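Local coordinates for protein malate synthase (Haloferax volcanii, PDB 3OYZ) that catalyses the magnesium-dependent Claisen condensation of acetyl-CoA with glyoxylate to malyl-CoA, then hydrolysed to malate and CoA, in the glyoxylate cycle, at residues 37-51 with 75-87. Numbering follows the deposited sequence.
With ACO (acetyl coenzyme *a), chain B; PYR (pyruvic acid), chain C.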
ATOM      1  N   LEU A  37     -38.282   0.574   2.724  1.00 50.06           N
ATOM      2  CA  LEU A  37     -37.614  -0.606   2.164  1.00 47.23           C
ATOM      3  C   LEU A  37     -37.495  -1.748   3.162  1.00 46.86           C
ATOM      4  O   LEU A  37     -37.282  -1.473   4.338  1.00 46.35           O
ATOM      5  CB  LEU A  37     -36.242  -0.177   1.638  1.00 47.49           C
ATOM      6  CG  LEU A  37     -36.169   0.777   0.450  1.00 47.06           C
ATOM      7  CD1 LEU A  37     -34.709   1.192   0.151  1.00 47.22           C
ATOM      8  CD2 LEU A  37     -36.785   0.127  -0.811  1.00 44.98           C
ATOM      9  N   ARG A  38     -37.526  -3.017   2.732  1.00 46.67           N
ATOM     10  CA  ARG A  38     -37.527  -4.203   3.604  1.00 46.45           C
ATOM     11  C   ARG A  38     -36.842  -5.390   2.936  1.00 46.18           C
ATOM     12  O   ARG A  38     -36.724  -5.433   1.725  1.00 47.54           O
ATOM     13  CB  ARG A  38     -38.965  -4.668   3.944  1.00 46.67           C
ATOM     14  CG  ARG A  38     -39.824  -3.639   4.693  1.00 46.07           C
ATOM     15  CD  ARG A  38     -39.574  -3.556   6.241  1.00 45.83           C
ATOM     16  NE  ARG A  38     -40.354  -2.472   6.868  1.00 45.69           N
ATOM     17  CZ  ARG A  38     -40.154  -1.154   6.806  1.00 52.30           C
ATOM     18  NH1 ARG A  38     -39.069  -0.598   6.266  1.00 49.09           N
ATOM     19  NH2 ARG A  38     -41.017  -0.338   7.408  1.00 46.16           N
ATOM     20  N   GLY A  39     -36.476  -6.393   3.708  1.00 45.43           N
ATOM     21  CA  GLY A  39     -35.759  -7.552   3.175  1.00 48.88           C
ATOM     22  C   GLY A  39     -34.458  -7.176   2.447  1.00 49.97           C
ATOM     23  O   GLY A  39     -33.666  -6.346   2.903  1.00 47.55           O
ATOM     24  N   MET A  40     -34.242  -7.783   1.289  1.00 48.37           N
ATOM     25  CA  MET A  40     -32.982  -7.688   0.599  1.00 49.18           C
ATOM     26  C   MET A  40     -32.889  -6.315  -0.001  1.00 47.69           C
ATOM     27  O   MET A  40     -31.795  -5.880  -0.380  1.00 45.72           O
ATOM     28  CB  MET A  40     -32.856  -8.774  -0.466  1.00 49.67           C
ATOM     29  CG  MET A  40     -32.424 -10.064   0.162  1.00 57.22           C
ATOM     30  SD  MET A  40     -30.719 -10.150   0.777  1.00 66.10           S
ATOM     31  CE  MET A  40     -30.644 -11.907   1.148  1.00 65.22           C
ATOM     32  N   GLN A  41     -34.026  -5.626  -0.010  1.00 43.90           N
ATOM     33  CA  GLN A  41     -34.066  -4.294  -0.567  1.00 44.59           C
ATOM     34  C   GLN A  41     -33.601  -3.270   0.472  1.00 43.45           C
ATOM     35  O   GLN A  41     -33.422  -2.111   0.113  1.00 44.15           O
ATOM     36  CB  GLN A  41     -35.501  -3.908  -0.978  1.00 44.92           C
ATOM     37  CG  GLN A  41     -35.875  -4.255  -2.433  1.00 48.82           C
ATOM     38  CD  GLN A  41     -37.380  -4.163  -2.609  1.00 57.50           C
ATOM     39  OE1 GLN A  41     -38.031  -5.175  -2.448  1.00 67.09           O
ATOM     40  NE2 GLN A  41     -37.951  -2.974  -2.784  1.00 56.31           N
ATOM     41  N   ALA A  42     -33.534  -3.662   1.752  1.00 42.60           N
ATOM     42  CA  ALA A  42     -33.251  -2.671   2.809  1.00 41.90           C
ATOM     43  C   ALA A  42     -31.775  -2.775   3.234  1.00 40.81           C
ATOM     44  O   ALA A  42     -31.259  -3.871   3.352  1.00 39.49           O
ATOM     45  CB  ALA A  42     -34.125  -2.887   3.999  1.00 41.65           C
ATOM     46  N   PRO A  43     -31.133  -1.632   3.489  1.00 40.79           N
ATOM     47  CA  PRO A  43     -29.669  -1.686   3.762  1.00 39.66           C
ATOM     48  C   PRO A  43     -29.356  -2.062   5.195  1.00 38.34           C
ATOM     49  O   PRO A  43     -30.156  -1.776   6.083  1.00 38.75           O
ATOM     50  CB  PRO A  43     -29.200  -0.297   3.312  1.00 38.63           C
ATOM     51  CG  PRO A  43     -30.362   0.614   3.671  1.00 42.57           C
ATOM     52  CD  PRO A  43     -31.614  -0.256   3.277  1.00 41.04           C
ATOM     53  N   ASP A  44     -28.210  -2.695   5.484  1.00 39.58           N
ATOM     54  CA  ASP A  44     -27.791  -2.839   6.888  1.00 37.82           C
ATOM     55  C   ASP A  44     -27.660  -1.477   7.583  1.00 35.60           C
ATOM     56  O   ASP A  44     -27.967  -1.315   8.760  1.00 36.98           O
ATOM     57  CB  ASP A  44     -26.451  -3.581   6.923  1.00 39.02           C
ATOM     58  CG  ASP A  44     -26.600  -5.023   6.578  1.00 42.70           C
ATOM     59  OD1 ASP A  44     -27.691  -5.580   6.879  1.00 42.12           O
ATOM     60  OD2 ASP A  44     -25.643  -5.601   6.014  1.00 40.93           O
ATOM     61  N   VAL A  45     -27.253  -0.451   6.861  1.00 36.26           N
ATOM     62  CA  VAL A  45     -27.047   0.875   7.462  1.00 34.49           C
ATOM     63  C   VAL A  45     -27.625   1.839   6.487  1.00 33.72           C
ATOM     64  O   VAL A  45     -27.255   1.888   5.325  1.00 35.27           O
ATOM     65  CB  VAL A  45     -25.500   1.216   7.783  1.00 33.51           C
ATOM     66  CG1 VAL A  45     -25.377   2.657   8.073  1.00 33.72           C
ATOM     67  CG2 VAL A  45     -25.138   0.541   9.043  1.00 31.85           C
ATOM     68  N   TRP A  46     -28.544   2.661   6.983  1.00 34.58           N
ATOM     69  CA  TRP A  46     -29.162   3.611   6.113  1.00 34.50           C
ATOM     70  C   TRP A  46     -28.717   4.997   6.538  1.00 29.92           C
ATOM     71  O   TRP A  46     -28.760   5.311   7.713  1.00 34.08           O
ATOM     72  CB  TRP A  46     -30.716   3.493   6.246  1.00 33.71           C
ATOM     73  CG  TRP A  46     -31.393   4.554   5.404  1.00 37.53           C
ATOM     74  CD1 TRP A  46     -31.037   4.963   4.152  1.00 40.96           C
ATOM     75  CD2 TRP A  46     -32.511   5.365   5.781  1.00 36.28           C
ATOM     76  NE1 TRP A  46     -31.865   5.985   3.729  1.00 40.13           N
ATOM     77  CE2 TRP A  46     -32.747   6.269   4.736  1.00 36.72           C
ATOM     78  CE3 TRP A  46     -33.352   5.399   6.919  1.00 36.93           C
ATOM     79  CZ2 TRP A  46     -33.848   7.164   4.733  1.00 37.97           C
ATOM     80  CZ3 TRP A  46     -34.374   6.385   6.971  1.00 38.53           C
ATOM     81  CH2 TRP A  46     -34.610   7.232   5.875  1.00 38.41           C
ATOM     82  N   VAL A  47     -28.306   5.821   5.596  1.00 33.62           N
ATOM     83  CA  VAL A  47     -27.740   7.134   5.899  1.00 35.08           C
ATOM     84  C   VAL A  47     -28.545   8.278   5.288  1.00 35.51           C
ATOM     85  O   VAL A  47     -28.306   8.699   4.150  1.00 34.90           O
ATOM     86  CB  VAL A  47     -26.251   7.137   5.377  1.00 36.00           C
ATOM     87  CG1 VAL A  47     -25.530   8.411   5.770  1.00 33.29           C
ATOM     88  CG2 VAL A  47     -25.559   5.926   5.983  1.00 33.03           C
ATOM     89  N   PRO A  48     -29.494   8.842   6.055  1.00 35.51           N
ATOM     90  CA  PRO A  48     -30.011  10.072   5.481  1.00 36.37           C
ATOM     91  C   PRO A  48     -28.911  11.118   5.381  1.00 37.80           C
ATOM     92  O   PRO A  48     -28.355  11.520   6.404  1.00 40.14           O
ATOM     93  CB  PRO A  48     -30.984  10.558   6.558  1.00 35.91           C
ATOM     94  CG  PRO A  48     -31.528   9.303   7.208  1.00 34.14           C
ATOM     95  CD  PRO A  48     -30.304   8.347   7.199  1.00 36.18           C
ATOM     96  N   ASP A  49     -28.683  11.636   4.201  1.00 37.26           N
ATOM     97  CA  ASP A  49     -27.507  12.415   3.922  1.00 36.99           C
ATOM     98  C   ASP A  49     -27.709  13.878   3.788  1.00 36.46           C
ATOM     99  O   ASP A  49     -27.886  14.323   2.671  1.00 37.62           O
ATOM    100  CB  ASP A  49     -26.836  11.838   2.684  1.00 37.40           C
ATOM    101  CG  ASP A  49     -25.456  12.385   2.438  1.00 38.07           C
ATOM    102  OD1 ASP A  49     -24.954  13.141   3.281  1.00 36.56           O
ATOM    103  OD2 ASP A  49     -24.922  12.116   1.341  1.00 40.94           O
ATOM    104  N   ASN A  50     -27.501  14.618   4.880  1.00 35.04           N
ATOM    105  CA  ASN A  50     -27.517  16.057   4.853  1.00 36.23           C
ATOM    106  C   ASN A  50     -26.312  16.760   4.268  1.00 38.33           C
ATOM    107  O   ASN A  50     -26.280  17.996   4.255  1.00 37.87           O
ATOM    108  CB  ASN A  50     -27.818  16.608   6.249  1.00 36.87           C
ATOM    109  CG  ASN A  50     -28.788  17.823   6.186  1.00 40.96           C
ATOM    110  OD1 ASN A  50     -29.769  17.812   5.422  1.00 43.92           O
ATOM    111  ND2 ASN A  50     -28.513  18.845   6.966  1.00 36.75           N
ATOM    112  N   GLU A  51     -25.326  15.984   3.802  1.00 38.50           N
ATOM    113  CA  GLU A  51     -24.112  16.586   3.255  1.00 40.09           C
ATOM    114  C   GLU A  51     -24.166  16.504   1.745  1.00 42.41           C
ATOM    115  O   GLU A  51     -25.119  17.091   1.182  1.00 42.80           O
ATOM    116  CB  GLU A  51     -22.834  15.924   3.814  1.00 40.87           C
ATOM    117  CG  GLU A  51     -21.595  16.766   3.502  1.00 40.53           C
ATOM    118  CD  GLU A  51     -20.437  15.948   2.938  1.00 39.25           C
ATOM    119  OE1 GLU A  51     -20.670  14.923   2.296  1.00 42.30           O
ATOM    120  OE2 GLU A  51     -19.267  16.347   3.029  1.00 38.44           O
ATOM    121  N   ALA A  75     -39.204   3.616  13.660  1.00 51.49           N
ATOM    122  CA  ALA A  75     -39.454   2.482  14.549  1.00 50.08           C
ATOM    123  C   ALA A  75     -39.373   1.101  13.920  1.00 50.40           C
ATOM    124  O   ALA A  75     -38.887   0.166  14.576  1.00 49.46           O
ATOM    125  CB  ALA A  75     -40.754   2.636  15.336  1.00 51.14           C
ATOM    126  N   GLU A  76     -39.818   0.942  12.676  1.00 50.86           N
ATOM    127  CA  GLU A  76     -39.756  -0.425  12.097  1.00 51.69           C
ATOM    128  C   GLU A  76     -38.768  -0.474  10.938  1.00 51.33           C
ATOM    129  O   GLU A  76     -38.872  -1.408  10.148  1.00 49.55           O
ATOM    130  CB  GLU A  76     -41.072  -1.031  11.544  1.00 52.75           C
ATOM    131  CG  GLU A  76     -42.172  -1.448  12.542  1.00 54.27           C
ATOM    132  CD  GLU A  76     -43.029  -0.248  12.827  1.00 61.44           C
ATOM    133  OE1 GLU A  76     -42.921   0.708  12.004  1.00 65.79           O
ATOM    134  OE2 GLU A  76     -43.697  -0.215  13.885  1.00 63.59           O
ATOM    135  N   PHE A  77     -37.904   0.536  10.770  1.00 49.08           N
ATOM    136  CA  PHE A  77     -36.889   0.396   9.716  1.00 47.17           C
ATOM    137  C   PHE A  77     -36.045  -0.807  10.116  1.00 44.96           C
ATOM    138  O   PHE A  77     -35.657  -0.898  11.287  1.00 45.47           O
ATOM    139  CB  PHE A  77     -36.030   1.645   9.621  1.00 47.95           C
ATOM    140  CG  PHE A  77     -35.062   1.565   8.503  1.00 45.64           C
ATOM    141  CD1 PHE A  77     -35.521   1.633   7.192  1.00 43.39           C
ATOM    142  CD2 PHE A  77     -33.704   1.364   8.752  1.00 41.86           C
ATOM    143  CE1 PHE A  77     -34.668   1.501   6.118  1.00 45.52           C
ATOM    144  CE2 PHE A  77     -32.843   1.218   7.675  1.00 39.49           C
ATOM    145  CZ  PHE A  77     -33.304   1.265   6.371  1.00 47.57           C
ATOM    146  N   PRO A  78     -35.804  -1.788   9.224  1.00 42.31           N
ATOM    147  CA  PRO A  78     -35.149  -2.916   9.885  1.00 42.40           C
ATOM    148  C   PRO A  78     -33.596  -2.834  10.020  1.00 41.81           C
ATOM    149  O   PRO A  78     -33.070  -3.693  10.711  1.00 42.42           O
ATOM    150  CB  PRO A  78     -35.387  -4.084   8.920  1.00 42.77           C
ATOM    151  CG  PRO A  78     -35.363  -3.430   7.593  1.00 41.92           C
ATOM    152  CD  PRO A  78     -36.041  -2.055   7.792  1.00 43.75           C
ATOM    153  N   GLY A  79     -32.915  -2.000   9.239  1.00 40.36           N
ATOM    154  CA  GLY A  79     -31.456  -1.789   9.395  1.00 41.65           C
ATOM    155  C   GLY A  79     -31.114  -0.745  10.451  1.00 42.22           C
ATOM    156  O   GLY A  79     -31.939  -0.472  11.319  1.00 41.45           O
ATOM    157  N   GLU A  80     -29.921  -0.137  10.441  1.00 40.06           N
ATOM    158  CA  GLU A  80     -29.612   0.859  11.501  1.00 37.93           C
ATOM    159  C   GLU A  80     -29.629   2.174  10.828  1.00 34.97           C
ATOM    160  O   GLU A  80     -29.165   2.259   9.696  1.00 35.56           O
ATOM    161  CB  GLU A  80     -28.198   0.602  12.086  1.00 40.50           C
ATOM    162  CG  GLU A  80     -28.107  -0.615  13.029  1.00 40.53           C
ATOM    163  CD  GLU A  80     -26.724  -0.714  13.741  1.00 47.32           C
ATOM    164  OE1 GLU A  80     -25.938   0.257  13.616  1.00 41.40           O
ATOM    165  OE2 GLU A  80     -26.422  -1.696  14.478  1.00 48.83           O
ATOM    166  N   ILE A  81     -30.034   3.234  11.527  1.00 33.70           N
ATOM    167  CA  ILE A  81     -30.072   4.552  10.956  1.00 34.15           C
ATOM    168  C   ILE A  81     -28.932   5.475  11.541  1.00 33.72           C
ATOM    169  O   ILE A  81     -28.817   5.711  12.740  1.00 33.60           O
ATOM    170  CB  ILE A  81     -31.458   5.222  11.168  1.00 34.06           C
ATOM    171  CG1 ILE A  81     -32.640   4.270  10.768  1.00 37.57           C
ATOM    172  CG2 ILE A  81     -31.544   6.594  10.463  1.00 34.35           C
ATOM    173  CD1 ILE A  81     -34.055   5.023  10.853  1.00 34.52           C
ATOM    174  N   HIS A  82     -28.142   6.039  10.651  1.00 34.76           N
ATOM    175  CA  HIS A  82     -26.974   6.871  11.045  1.00 33.59           C
ATOM    176  C   HIS A  82     -26.950   7.997  10.055  1.00 31.97           C
ATOM    177  O   HIS A  82     -26.296   7.870   9.029  1.00 33.46           O
ATOM    178  CB  HIS A  82     -25.704   5.994  10.809  1.00 34.09           C
ATOM    179  CG  HIS A  82     -25.560   4.827  11.740  1.00 35.41           C
ATOM    180  ND1 HIS A  82     -24.744   4.853  12.854  1.00 34.22           N
ATOM    181  CD2 HIS A  82     -26.016   3.550  11.640  1.00 29.94           C
ATOM    182  CE1 HIS A  82     -24.778   3.677  13.451  1.00 31.16           C
ATOM    183  NE2 HIS A  82     -25.508   2.853  12.706  1.00 31.29           N
ATOM    184  N   PRO A  83     -27.586   9.167  10.309  1.00 32.45           N
ATOM    185  CA  PRO A  83     -27.556  10.229   9.326  1.00 32.14           C
ATOM    186  C   PRO A  83     -26.183  10.931   9.131  1.00 34.07           C
ATOM    187  O   PRO A  83     -25.410  11.019  10.108  1.00 35.56           O
ATOM    188  CB  PRO A  83     -28.495  11.289   9.957  1.00 31.66           C
ATOM    189  CG  PRO A  83     -29.398  10.580  10.824  1.00 31.40           C
ATOM    190  CD  PRO A  83     -28.497   9.474  11.426  1.00 35.22           C
ATOM    191  N   ARG A  84     -25.870  11.404   7.938  1.00 31.96           N
ATOM    192  CA  ARG A  84     -24.606  12.121   7.704  1.00 35.31           C
ATOM    193  C   ARG A  84     -24.844  13.616   7.902  1.00 37.87           C
ATOM    194  O   ARG A  84     -25.679  14.206   7.196  1.00 37.21           O
ATOM    195  CB  ARG A  84     -24.006  11.818   6.314  1.00 33.34           C
ATOM    196  CG  ARG A  84     -22.687  12.650   6.007  1.00 39.03           C
ATOM    197  CD  ARG A  84     -21.809  11.982   4.998  1.00 38.13           C
ATOM    198  NE  ARG A  84     -22.306  12.180   3.629  1.00 39.77           N
ATOM    199  CZ  ARG A  84     -21.590  12.045   2.521  1.00 39.74           C
ATOM    200  NH1 ARG A  84     -20.271  11.729   2.494  1.00 35.10           N
ATOM    201  NH2 ARG A  84     -22.192  12.316   1.386  1.00 36.62           N
ATOM    202  N   MET A  85     -24.050  14.228   8.793  1.00 36.57           N
ATOM    203  CA  MET A  85     -24.056  15.652   9.068  1.00 36.65           C
ATOM    204  C   MET A  85     -22.962  16.348   8.247  1.00 37.60           C
ATOM    205  O   MET A  85     -21.991  15.719   7.767  1.00 34.63           O
ATOM    206  CB  MET A  85     -23.808  15.851  10.576  1.00 35.06           C
ATOM    207  CG  MET A  85     -24.787  15.006  11.369  1.00 43.39           C
ATOM    208  SD  MET A  85     -26.427  15.857  11.530  1.00 43.59           S
ATOM    209  CE  MET A  85     -27.225  15.198  10.078  1.00 38.39           C
ATOM    210  N   VAL A  86     -23.009  17.672   8.200  1.00 34.73           N
ATOM    211  CA  VAL A  86     -21.880  18.335   7.531  1.00 33.97           C
ATOM    212  C   VAL A  86     -20.677  18.424   8.494  1.00 31.12           C
ATOM    213  O   VAL A  86     -20.886  18.365   9.704  1.00 32.65           O
ATOM    214  CB  VAL A  86     -22.197  19.742   6.979  1.00 36.78           C
ATOM    215  CG1 VAL A  86     -23.254  19.626   5.867  1.00 37.34           C
ATOM    216  CG2 VAL A  86     -22.713  20.668   8.088  1.00 36.56           C
ATOM    217  N   TRP A  87     -19.472  18.458   7.948  1.00 31.88           N
ATOM    218  CA  TRP A  87     -18.235  18.628   8.756  1.00 31.25           C
ATOM    219  C   TRP A  87     -17.094  18.980   7.828  1.00 30.27           C
ATOM    220  O   TRP A  87     -17.065  18.650   6.637  1.00 29.89           O
ATOM    221  CB  TRP A  87     -17.906  17.328   9.522  1.00 32.25           C
ATOM    222  CG  TRP A  87     -16.711  17.386  10.457  1.00 36.43           C
ATOM    223  CD1 TRP A  87     -15.379  17.114  10.145  1.00 33.97           C
ATOM    224  CD2 TRP A  87     -16.748  17.738  11.851  1.00 29.88           C
ATOM    225  NE1 TRP A  87     -14.613  17.275  11.292  1.00 30.26           N
ATOM    226  CE2 TRP A  87     -15.422  17.618  12.342  1.00 30.26           C
ATOM    227  CE3 TRP A  87     -17.781  18.092  12.731  1.00 31.69           C
ATOM    228  CZ2 TRP A  87     -15.094  17.874  13.671  1.00 31.29           C
ATOM    229  CZ3 TRP A  87     -17.476  18.348  14.072  1.00 33.06           C
ATOM    230  CH2 TRP A  87     -16.112  18.351  14.478  1.00 34.38           C
TER
HETATM  231  N1A ACO B 434     -32.693   7.141  -1.733  1.00 53.78           N
HETATM  232  C2A ACO B 434     -34.030   6.985  -1.797  1.00 55.80           C
HETATM  233  N3A ACO B 434     -34.638   6.715  -2.966  1.00 55.93           N
HETATM  234  C4A ACO B 434     -33.969   6.605  -4.142  1.00 51.48           C
HETATM  235  C5A ACO B 434     -32.499   6.768  -4.100  1.00 52.58           C
HETATM  236  C6A ACO B 434     -31.870   7.090  -2.805  1.00 49.84           C
HETATM  237  N6A ACO B 434     -30.524   7.280  -2.821  1.00 41.53           N
HETATM  238  N7A ACO B 434     -32.040   6.625  -5.350  1.00 51.44           N
HETATM  239  C8A ACO B 434     -33.118   6.410  -6.140  1.00 52.36           C
HETATM  240  N9A ACO B 434     -34.249   6.347  -5.424  1.00 54.36           N
HETATM  241  C1B ACO B 434     -35.598   6.090  -6.022  1.00 55.72           C
HETATM  242  C2B ACO B 434     -35.663   6.823  -7.355  1.00 56.80           C
HETATM  243  O2B ACO B 434     -36.074   8.169  -7.120  1.00 53.85           O
HETATM  244  C3B ACO B 434     -36.654   5.997  -8.151  1.00 57.48           C
HETATM  245  O3B ACO B 434     -37.912   6.411  -7.608  1.00 66.57           O
HETATM  246  P3B ACO B 434     -39.374   6.315  -8.360  1.00 68.62           P
HETATM  247  O7A ACO B 434     -39.929   5.099  -7.634  1.00 59.08           O
HETATM  248  O8A ACO B 434     -38.947   6.159  -9.804  1.00 62.26           O
HETATM  249  O9A ACO B 434     -40.087   7.625  -8.107  1.00 63.28           O
HETATM  250  C4B ACO B 434     -36.332   4.585  -7.692  1.00 60.24           C
HETATM  251  O4B ACO B 434     -35.821   4.707  -6.357  1.00 61.14           O
HETATM  252  C5B ACO B 434     -35.243   3.948  -8.547  1.00 59.85           C
HETATM  253  O5B ACO B 434     -34.300   4.976  -8.852  1.00 57.79           O
HETATM  254  P1A ACO B 434     -33.161   4.792  -9.967  1.00 61.45           P
HETATM  255  O1A ACO B 434     -33.665   4.710 -11.372  1.00 64.37           O
HETATM  256  O2A ACO B 434     -32.404   3.577  -9.516  1.00 62.49           O
HETATM  257  O3A ACO B 434     -32.152   6.036  -9.932  1.00 61.06           O
HETATM  258  P2A ACO B 434     -32.545   7.475 -10.516  1.00 60.67           P
HETATM  259  O4A ACO B 434     -33.927   7.584  -9.956  1.00 59.23           O
HETATM  260  O5A ACO B 434     -32.009   7.548 -11.930  1.00 59.56           O
HETATM  261  O6A ACO B 434     -31.602   8.559  -9.753  1.00 60.87           O
HETATM  262  CBP ACO B 434     -29.646   9.361  -8.495  1.00 52.29           C
HETATM  263  CCP ACO B 434     -30.173   8.475  -9.630  1.00 52.71           C
HETATM  264  CDP ACO B 434     -30.012  10.825  -8.731  1.00 50.23           C
HETATM  265  CEP ACO B 434     -28.126   9.259  -8.527  1.00 53.70           C
HETATM  266  CAP ACO B 434     -30.221   8.975  -7.126  1.00 47.03           C
HETATM  267  OAP ACO B 434     -30.082   7.562  -7.068  1.00 44.25           O
HETATM  268  C9P ACO B 434     -29.484   9.574  -5.946  1.00 51.07           C
HETATM  269  O9P ACO B 434     -29.593  10.780  -5.699  1.00 51.97           O
HETATM  270  N8P ACO B 434     -28.708   8.736  -5.238  1.00 50.03           N
HETATM  271  C7P ACO B 434     -27.982   9.243  -4.081  1.00 48.96           C
HETATM  272  C6P ACO B 434     -26.776  10.120  -4.447  1.00 49.60           C
HETATM  273  C5P ACO B 434     -26.013  10.309  -3.149  1.00 46.12           C
HETATM  274  O5P ACO B 434     -26.421   9.777  -2.118  1.00 45.07           O
HETATM  275  N4P ACO B 434     -24.887  11.015  -3.241  1.00 46.02           N
HETATM  276  C3P ACO B 434     -23.985  11.277  -2.133  1.00 43.71           C
HETATM  277  C2P ACO B 434     -23.269  10.007  -1.668  1.00 44.36           C
HETATM  278  S1P ACO B 434     -21.845  10.051  -2.717  1.00 49.96           S
HETATM  279  C   ACO B 434     -20.718  11.138  -2.098  1.00 49.65           C
HETATM  280  O   ACO B 434     -20.987  11.984  -1.267  1.00 49.96           O
HETATM  281  CH3 ACO B 434     -19.334  11.061  -2.664  1.00 48.62           C
HETATM  282  C   PYR C 435     -17.000  10.853  -1.342  1.00 38.18           C
HETATM  283  O   PYR C 435     -16.411  11.977  -1.187  1.00 39.37           O
HETATM  284  OXT PYR C 435     -16.526   9.908  -2.072  1.00 34.51           O
HETATM  285  CA  PYR C 435     -18.133  10.629  -0.558  1.00 48.55           C
HETATM  286  O3  PYR C 435     -18.539  11.539   0.281  1.00 46.92           O
HETATM  287  CB  PYR C 435     -18.830   9.321  -0.616  1.00 49.87           C
HETATM  288  O   HOH W   1     -19.044  18.471   4.652  1.00 37.97           O
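R84 reaches across to D49 side-on: NE bonds D49 OD1 at 2.8 Å, nearly straight at 172°, while NH2 meets D49 OD2 at 2.7 Å on the syn side. The carboxylate and guanidinium planes are 51° apart, and OD1 is approached from above its carboxylate; on the opposite face of that plane it accepts the backbone N of E51, closing an Asx turn. E51 OE1 sits over the centre of the guanidinium face, 3.0 Å above the plane, facing R84 through charge only, since no N-H points at it. At the edge, R84 NH1 donates to pyruvate O3 (2.8 Å) and NH2 to the acetyl O of acetyl-CoA (2.9 Å).

Leading up to this site, strands 45-49 and 80-81 run parallel as neighbours in the TIM barrel, linked through helix 59-73. E80 N, W46 N and H82 N pair with D44 O, E80 O and W46 O; R84 N to P48 O and N50 N to R84 O carry the pairing onward.

Apolar packing fills the other end. F77 CZ comes within 3.4 Å of W46 CB, its ring, oblique to the indole, carried there by a chi1 of -176° that sets CG opposite the backbone N.

The two-bond grip of D49 sets how the guanidinium is turned, with the E51 carboxylate over one face, leaving two N-H groups aimed at the carbonyl oxygens of acetyl-CoA and of pyruvate, which lies where glyoxylate is bound.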